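Local coordinates for lectin (Pleurotus ostreatus, PDB 6T0Q), which probably binds galactose-type sugars as a secreted, calcium-containing mushroom lectin, at residues 195-207 and 331-344. Sequence-based numbering, arbitrary orientation. Where two conformers were deposited one is given.
Sequences LRGSNWIWTSDNV and ESAKIIGAFGVAPW
Trp-200 and Trp-344 stack face to face, the five-membered ring of the first against the six-membered ring of the second, centroids 4.1 Å apart and planes inclined by 27°. Trp-200 NE1 donates to a water that also accepts from Gly-340 N and donates to Val-341 O, tying the ring edge to the loop after the strand. Farther along, Leu-195 CB sits over the centre of the Phe-339 ring, a CH-pi contact 3.6 Å from the centroid. The CD1 methyl of Ile-336 packs against Trp-202 CB and the side chain of Asn-206, 3.6 Å from Asn-206 CG, the Ile and Asn side chains crossing at about a right angle. The backbones pair antiparallel: Trp-202 and Lys-334 exchange two backbone hydrogen bonds, N to O each way, and Trp-200 N donates to Gly-337 O at 2.9 Å. Trp-200 O receives Ile-336 N at 2.8 Å and, weakly, Gly-337 N, so two residues oppose one in a classic beta bulge. Polar side chains close the other end. Glu-331 grips Ser-204 twice: OE1 accepts from OG through its syn lone pair (2.6 Å), while OE2 takes the backbone N-H from above the carboxylate plane. Lys-334, fully extended, runs past Ser-204 to put NZ 2.7 Å from Asn-206 O; a water links the same NZ to Ser-204 O. Trp-344 NE1 hydrogen-bonds to Asp-239 OD2, a calcium ligand, which makes Trp-344 a second-shell residue, with Trp-200 stacked behind it. This bulged antiparallel pair, from which Ile-201 bonds onward to Val-288, belongs to the beta-sheet domain carrying the second calcium site.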
ATOM      1  N   LEU A 195     -24.667   2.831  11.781  1.00 21.01           N
ATOM      2  CA  LEU A 195     -24.117   4.182  11.854  1.00 20.71           C
ATOM      3  C   LEU A 195     -23.691   4.533  13.272  1.00 24.38           C
ATOM      4  O   LEU A 195     -22.789   5.360  13.462  1.00 19.82           O
ATOM      5  CB  LEU A 195     -25.133   5.206  11.343  1.00 21.75           C
ATOM      6  CG  LEU A 195     -25.351   5.156   9.833  1.00 18.76           C
ATOM      7  CD1 LEU A 195     -26.397   6.175   9.435  1.00 23.68           C
ATOM      8  CD2 LEU A 195     -24.021   5.373   9.078  1.00 16.84           C
ATOM      9  N   ARG A 196     -24.326   3.920  14.268  1.00 20.90           N
ATOM     10  CA  ARG A 196     -23.777   3.910  15.611  1.00 22.84           C
ATOM     11  C   ARG A 196     -22.320   3.470  15.556  1.00 25.55           C
ATOM     12  O   ARG A 196     -21.988   2.477  14.903  1.00 24.28           O
ATOM     13  CB  ARG A 196     -24.597   2.961  16.487  1.00 26.27           C
ATOM     14  CG  ARG A 196     -24.084   2.819  17.910  1.00 39.81           C
ATOM     15  CD  ARG A 196     -24.908   1.777  18.670  1.00 50.65           C
ATOM     16  NE  ARG A 196     -26.344   2.033  18.594  1.00 59.54           N
ATOM     17  CZ  ARG A 196     -27.064   2.541  19.590  1.00 72.78           C
ATOM     18  NH1 ARG A 196     -26.469   2.854  20.738  1.00 74.86           N
ATOM     19  NH2 ARG A 196     -28.371   2.743  19.440  1.00 72.89           N
ATOM     20  N   GLY A 197     -21.443   4.232  16.207  1.00 23.58           N
ATOM     21  CA  GLY A 197     -20.013   4.012  16.092  1.00 25.99           C
ATOM     22  C   GLY A 197     -19.325   4.877  15.053  1.00 25.91           C
ATOM     23  O   GLY A 197     -18.090   4.945  15.046  1.00 23.19           O
ATOM     24  N   SER A 198     -20.079   5.541  14.182  1.00 22.57           N
ATOM     25  CA  SER A 198     -19.522   6.473  13.212  0.58 22.17           C
ATOM     26  C   SER A 198     -19.829   7.906  13.634  1.00 22.62           C
ATOM     27  O   SER A 198     -20.602   8.156  14.564  1.00 21.13           O
ATOM     28  CB  SER A 198     -20.075   6.194  11.808  0.58 21.53           C
ATOM     29  OG  SER A 198     -19.791   4.863  11.425  0.58 20.29           O
ATOM     30  N   ASN A 199     -19.196   8.858  12.945  1.00 19.95           N
ATOM     31  CA  ASN A 199     -19.336  10.273  13.272  1.00 20.60           C
ATOM     32  C   ASN A 199     -19.728  11.078  12.046  1.00 22.92           C
ATOM     33  O   ASN A 199     -19.266  10.807  10.933  1.00 20.21           O
ATOM     34  CB  ASN A 199     -18.027  10.882  13.814  1.00 21.63           C
ATOM     35  CG  ASN A 199     -17.466  10.111  14.967  1.00 25.44           C
ATOM     36  OD1 ASN A 199     -17.874  10.302  16.106  1.00 25.36           O
ATOM     37  ND2 ASN A 199     -16.524   9.214  14.679  1.00 23.42           N
ATOM     38  N   TRP A 200     -20.555  12.095  12.262  1.00 19.58           N
ATOM     39  CA  TRP A 200     -20.671  13.153  11.276  1.00 22.68           C
ATOM     40  C   TRP A 200     -19.380  13.962  11.278  1.00 23.00           C
ATOM     41  O   TRP A 200     -18.922  14.404  12.338  1.00 18.92           O
ATOM     42  CB  TRP A 200     -21.855  14.059  11.598  1.00 20.50           C
ATOM     43  CG  TRP A 200     -23.203  13.388  11.593  1.00 20.25           C
ATOM     44  CD1 TRP A 200     -23.855  12.839  12.663  1.00 20.19           C
ATOM     45  CD2 TRP A 200     -24.077  13.237  10.468  1.00 16.90           C
ATOM     46  NE1 TRP A 200     -25.083  12.352  12.269  1.00 21.44           N
ATOM     47  CE2 TRP A 200     -25.243  12.587  10.928  1.00 19.09           C
ATOM     48  CE3 TRP A 200     -23.990  13.597   9.119  1.00 19.86           C
ATOM     49  CZ2 TRP A 200     -26.315  12.287  10.086  1.00 19.10           C
ATOM     50  CZ3 TRP A 200     -25.060  13.298   8.282  1.00 22.51           C
ATOM     51  CH2 TRP A 200     -26.206  12.649   8.773  1.00 19.50           C
ATOM     52  N   ILE A 201     -18.770  14.129  10.104  1.00 21.48           N
ATOM     53  CA  ILE A 201     -17.550  14.919   9.980  1.00 21.82           C
ATOM     54  C   ILE A 201     -17.779  16.030   8.963  1.00 23.90           C
ATOM     55  O   ILE A 201     -18.718  15.997   8.161  1.00 20.29           O
ATOM     56  CB  ILE A 201     -16.315  14.071   9.583  1.00 19.86           C
ATOM     57  CG1 ILE A 201     -16.501  13.427   8.199  1.00 20.94           C
ATOM     58  CG2 ILE A 201     -16.029  13.007  10.647  1.00 19.36           C
ATOM     59  CD1 ILE A 201     -15.255  12.661   7.702  1.00 18.29           C
ATOM     60  N   TRP A 202     -16.900  17.028   9.011  1.00 19.19           N
ATOM     61  CA  TRP A 202     -16.880  18.097   8.019  1.00 20.78           C
ATOM     62  C   TRP A 202     -15.490  18.722   8.052  1.00 25.33           C
ATOM     63  O   TRP A 202     -14.610  18.275   8.795  1.00 26.71           O
ATOM     64  CB  TRP A 202     -17.978  19.134   8.290  1.00 18.60           C
ATOM     65  CG  TRP A 202     -18.402  19.914   7.065  1.00 22.23           C
ATOM     66  CD1 TRP A 202     -18.138  21.237   6.793  1.00 24.28           C
ATOM     67  CD2 TRP A 202     -19.170  19.422   5.955  1.00 21.82           C
ATOM     68  NE1 TRP A 202     -18.704  21.590   5.589  1.00 22.43           N
ATOM     69  CE2 TRP A 202     -19.335  20.495   5.052  1.00 24.36           C
ATOM     70  CE3 TRP A 202     -19.740  18.177   5.641  1.00 22.88           C
ATOM     71  CZ2 TRP A 202     -20.042  20.361   3.855  1.00 23.91           C
ATOM     72  CZ3 TRP A 202     -20.439  18.045   4.454  1.00 23.53           C
ATOM     73  CH2 TRP A 202     -20.589  19.135   3.576  1.00 21.10           C
ATOM     74  N   THR A 203     -15.286  19.744   7.223  1.00 25.40           N
ATOM     75  CA  THR A 203     -14.090  20.558   7.383  1.00 26.01           C
ATOM     76  C   THR A 203     -14.243  21.448   8.615  1.00 28.89           C
ATOM     77  O   THR A 203     -15.336  21.609   9.171  1.00 24.63           O
ATOM     78  CB  THR A 203     -13.823  21.399   6.134  1.00 26.87           C
ATOM     79  OG1 THR A 203     -15.068  21.847   5.583  1.00 27.68           O
ATOM     80  CG2 THR A 203     -13.075  20.583   5.091  1.00 28.21           C
ATOM     81  N   SER A 204     -13.129  22.039   9.042  1.00 31.46           N
ATOM     82  CA  SER A 204     -13.102  22.742  10.317  1.00 34.72           C
ATOM     83  C   SER A 204     -13.748  24.126  10.265  1.00 34.70           C
ATOM     84  O   SER A 204     -13.782  24.803  11.297  1.00 34.14           O
ATOM     85  CB  SER A 204     -11.658  22.844  10.826  1.00 35.74           C
ATOM     86  OG  SER A 204     -10.838  23.500   9.880  1.00 38.93           O
ATOM     87  N   ASP A 205     -14.273  24.560   9.112  1.00 33.83           N
ATOM     88  CA  ASP A 205     -15.123  25.748   9.064  1.00 35.04           C
ATOM     89  C   ASP A 205     -16.540  25.472   9.554  1.00 32.87           C
ATOM     90  O   ASP A 205     -17.365  26.387   9.575  1.00 29.81           O
ATOM     91  CB  ASP A 205     -15.169  26.328   7.642  1.00 39.43           C
ATOM     92  CG  ASP A 205     -15.618  25.309   6.596  1.00 43.48           C
ATOM     93  OD1 ASP A 205     -15.799  24.118   6.937  1.00 38.50           O
ATOM     94  OD2 ASP A 205     -15.792  25.701   5.423  1.00 44.23           O
ATOM     95  N   ASN A 206     -16.847  24.232   9.927  1.00 30.36           N
ATOM     96  CA  ASN A 206     -18.137  23.886  10.524  1.00 25.38           C
ATOM     97  C   ASN A 206     -18.044  24.211  12.012  1.00 33.54           C
ATOM     98  O   ASN A 206     -17.438  23.463  12.784  1.00 31.23           O
ATOM     99  CB  ASN A 206     -18.446  22.408  10.280  1.00 23.61           C
ATOM    100  CG  ASN A 206     -19.878  22.029  10.619  1.00 26.33           C
ATOM    101  OD1 ASN A 206     -20.452  22.532  11.574  1.00 28.63           O
ATOM    102  ND2 ASN A 206     -20.457  21.111   9.833  1.00 24.32           N
ATOM    103  N   VAL A 207     -18.623  25.343  12.418  1.00 34.47           N
ATOM    104  CA  VAL A 207     -18.548  25.815  13.797  1.00 38.71           C
ATOM    105  C   VAL A 207     -19.912  26.339  14.222  1.00 42.80           C
ATOM    106  O   VAL A 207     -20.692  26.838  13.404  1.00 39.48           O
ATOM    107  CB  VAL A 207     -17.477  26.915  13.988  1.00 39.28           C
ATOM    108  CG1 VAL A 207     -16.080  26.348  13.810  1.00 40.52           C
ATOM    109  CG2 VAL A 207     -17.715  28.069  13.024  1.00 37.93           C
ATOM    110  N   GLU A 331      -6.423  18.803   5.744  1.00 31.63           N
ATOM    111  CA  GLU A 331      -6.478  18.777   7.198  1.00 35.88           C
ATOM    112  C   GLU A 331      -7.148  17.498   7.692  1.00 33.87           C
ATOM    113  O   GLU A 331      -7.838  16.799   6.946  1.00 29.92           O
ATOM    114  CB  GLU A 331      -7.243  19.998   7.732  1.00 38.38           C
ATOM    115  CG  GLU A 331      -8.705  20.060   7.247  1.00 46.85           C
ATOM    116  CD  GLU A 331      -9.504  21.223   7.830  1.00 55.58           C
ATOM    117  OE1 GLU A 331      -9.116  21.754   8.893  1.00 57.27           O
ATOM    118  OE2 GLU A 331     -10.529  21.606   7.223  1.00 54.35           O
ATOM    119  N   SER A 332      -6.937  17.198   8.971  1.00 25.61           N
ATOM    120  CA  SER A 332      -7.755  16.200   9.645  1.00 34.29           C
ATOM    121  C   SER A 332      -9.215  16.633   9.626  1.00 35.36           C
ATOM    122  O   SER A 332      -9.532  17.782   9.940  1.00 31.33           O
ATOM    123  CB  SER A 332      -7.285  16.022  11.089  1.00 36.41           C
ATOM    124  OG  SER A 332      -6.022  15.401  11.127  1.00 42.36           O
ATOM    125  N   ALA A 333     -10.105  15.716   9.251  1.00 29.11           N
ATOM    126  CA  ALA A 333     -11.531  16.017   9.309  1.00 26.53           C
ATOM    127  C   ALA A 333     -11.944  16.334  10.742  1.00 25.03           C
ATOM    128  O   ALA A 333     -11.394  15.791  11.704  1.00 24.96           O
ATOM    129  CB  ALA A 333     -12.355  14.836   8.776  1.00 23.12           C
ATOM    130  N   LYS A 334     -12.926  17.220  10.880  1.00 23.54           N
ATOM    131  CA  LYS A 334     -13.458  17.601  12.183  1.00 26.22           C
ATOM    132  C   LYS A 334     -14.678  16.749  12.507  1.00 25.99           C
ATOM    133  O   LYS A 334     -15.595  16.629  11.688  1.00 23.53           O
ATOM    134  CB  LYS A 334     -13.848  19.079  12.202  1.00 23.90           C
ATOM    135  CG  LYS A 334     -14.463  19.551  13.524  1.00 25.75           C
ATOM    136  CD  LYS A 334     -14.812  21.028  13.473  1.00 28.53           C
ATOM    137  CE  LYS A 334     -15.483  21.481  14.778  1.00 34.13           C
ATOM    138  NZ  LYS A 334     -15.748  22.947  14.783  1.00 34.86           N
ATOM    139  N   ILE A 335     -14.688  16.163  13.697  1.00 21.31           N
ATOM    140  CA  ILE A 335     -15.867  15.440  14.167  1.00 22.45           C
ATOM    141  C   ILE A 335     -16.905  16.460  14.616  1.00 25.09           C
ATOM    142  O   ILE A 335     -16.660  17.252  15.529  1.00 25.21           O
ATOM    143  CB  ILE A 335     -15.513  14.465  15.298  1.00 26.48           C
ATOM    144  CG1 ILE A 335     -14.791  13.244  14.715  1.00 25.18           C
ATOM    145  CG2 ILE A 335     -16.773  14.010  16.030  1.00 23.12           C
ATOM    146  CD1 ILE A 335     -14.307  12.260  15.764  1.00 31.05           C
ATOM    147  N   ILE A 336     -18.048  16.478  13.931  1.00 22.82           N
ATOM    148  CA  ILE A 336     -19.146  17.344  14.342  1.00 22.57           C
ATOM    149  C   ILE A 336     -19.903  16.715  15.503  1.00 25.39           C
ATOM    150  O   ILE A 336     -20.287  17.405  16.454  1.00 24.17           O
ATOM    151  CB  ILE A 336     -20.069  17.626  13.140  1.00 24.67           C
ATOM    152  CG1 ILE A 336     -19.243  18.077  11.928  1.00 24.31           C
ATOM    153  CG2 ILE A 336     -21.149  18.654  13.512  1.00 26.32           C
ATOM    154  CD1 ILE A 336     -18.288  19.270  12.198  1.00 20.29           C
ATOM    155  N   GLY A 337     -20.113  15.401  15.449  1.00 21.41           N
ATOM    156  CA  GLY A 337     -20.730  14.678  16.553  1.00 19.45           C
ATOM    157  C   GLY A 337     -20.813  13.201  16.210  1.00 21.70           C
ATOM    158  O   GLY A 337     -20.723  12.806  15.044  1.00 22.15           O
ATOM    159  N   ALA A 338     -20.960  12.387  17.254  1.00 18.59           N
ATOM    160  CA  ALA A 338     -21.215  10.971  17.011  1.00 22.41           C
ATOM    161  C   ALA A 338     -22.617  10.799  16.437  1.00 23.73           C
ATOM    162  O   ALA A 338     -23.494  11.639  16.643  1.00 22.16           O
ATOM    163  CB  ALA A 338     -21.079  10.160  18.301  1.00 21.60           C
ATOM    164  N   PHE A 339     -22.833   9.699  15.716  1.00 23.19           N
ATOM    165  CA  PHE A 339     -24.165   9.440  15.177  1.00 20.29           C
ATOM    166  C   PHE A 339     -25.193   9.499  16.294  1.00 24.31           C
ATOM    167  O   PHE A 339     -25.000   8.905  17.356  1.00 20.99           O
ATOM    168  CB  PHE A 339     -24.245   8.075  14.495  1.00 17.70           C
ATOM    169  CG  PHE A 339     -25.630   7.749  14.004  1.00 19.59           C
ATOM    170  CD1 PHE A 339     -26.189   8.476  12.958  1.00 20.48           C
ATOM    171  CD2 PHE A 339     -26.390   6.758  14.609  1.00 20.27           C
ATOM    172  CE1 PHE A 339     -27.476   8.203  12.502  1.00 22.99           C
ATOM    173  CE2 PHE A 339     -27.678   6.472  14.156  1.00 22.34           C
ATOM    174  CZ  PHE A 339     -28.220   7.201  13.102  1.00 21.83           C
ATOM    175  N   GLY A 340     -26.279  10.241  16.056  1.00 20.19           N
ATOM    176  CA  GLY A 340     -27.331  10.448  17.043  1.00 21.52           C
ATOM    177  C   GLY A 340     -27.516  11.900  17.449  1.00 19.94           C
ATOM    178  O   GLY A 340     -28.616  12.286  17.851  1.00 21.93           O
ATOM    179  N   VAL A 341     -26.452  12.710  17.370  1.00 17.31           N
ATOM    180  CA  VAL A 341     -26.555  14.100  17.801  1.00 16.85           C
ATOM    181  C   VAL A 341     -27.601  14.855  16.985  1.00 22.65           C
ATOM    182  O   VAL A 341     -27.837  14.570  15.801  1.00 21.00           O
ATOM    183  CB  VAL A 341     -25.203  14.831  17.700  1.00 20.76           C
ATOM    184  CG1 VAL A 341     -24.214  14.280  18.713  1.00 21.22           C
ATOM    185  CG2 VAL A 341     -24.658  14.735  16.264  1.00 17.99           C
ATOM    186  N   ALA A 342     -28.225  15.835  17.636  1.00 19.31           N
ATOM    187  CA  ALA A 342     -28.966  16.876  16.941  1.00 20.19           C
ATOM    188  C   ALA A 342     -28.049  17.577  15.935  1.00 25.99           C
ATOM    189  O   ALA A 342     -26.834  17.659  16.143  1.00 22.18           O
ATOM    190  CB  ALA A 342     -29.510  17.890  17.953  1.00 17.31           C
ATOM    191  N   PRO A 343     -28.601  18.104  14.834  1.00 23.54           N
ATOM    192  CA  PRO A 343     -30.031  18.128  14.516  1.00 26.04           C
ATOM    193  C   PRO A 343     -30.528  16.875  13.807  1.00 21.54           C
ATOM    194  O   PRO A 343     -31.735  16.734  13.670  1.00 30.29           O
ATOM    195  CB  PRO A 343     -30.152  19.346  13.590  1.00 28.78           C
ATOM    196  CG  PRO A 343     -28.840  19.334  12.850  1.00 29.05           C
ATOM    197  CD  PRO A 343     -27.816  18.921  13.884  1.00 23.77           C
ATOM    198  N   TRP A 344     -29.632  15.974  13.385  1.00 20.04           N
ATOM    199  CA  TRP A 344     -30.078  14.838  12.579  1.00 22.56           C
ATOM    200  C   TRP A 344     -30.706  13.731  13.421  1.00 27.44           C
ATOM    201  O   TRP A 344     -31.602  13.031  12.936  1.00 27.23           O
ATOM    202  CB  TRP A 344     -28.909  14.294  11.762  1.00 19.32           C
ATOM    203  CG  TRP A 344     -28.215  15.412  11.028  1.00 25.62           C
ATOM    204  CD1 TRP A 344     -28.698  16.110   9.958  1.00 24.52           C
ATOM    205  CD2 TRP A 344     -26.940  15.986  11.342  1.00 22.20           C
ATOM    206  NE1 TRP A 344     -27.794  17.074   9.574  1.00 25.29           N
ATOM    207  CE2 TRP A 344     -26.705  17.018  10.402  1.00 23.23           C
ATOM    208  CE3 TRP A 344     -25.971  15.725  12.319  1.00 19.99           C
ATOM    209  CZ2 TRP A 344     -25.538  17.788  10.412  1.00 25.31           C
ATOM    210  CZ3 TRP A 344     -24.803  16.486  12.319  1.00 22.08           C
ATOM    211  CH2 TRP A 344     -24.596  17.503  11.368  1.00 23.53           C
TER
HETATM  212  O   HOH W   1     -27.151  12.169  14.277  1.00 19.20           O
HETATM  213  O   HOH W   2     -13.285  24.380  13.866  1.00 36.49           O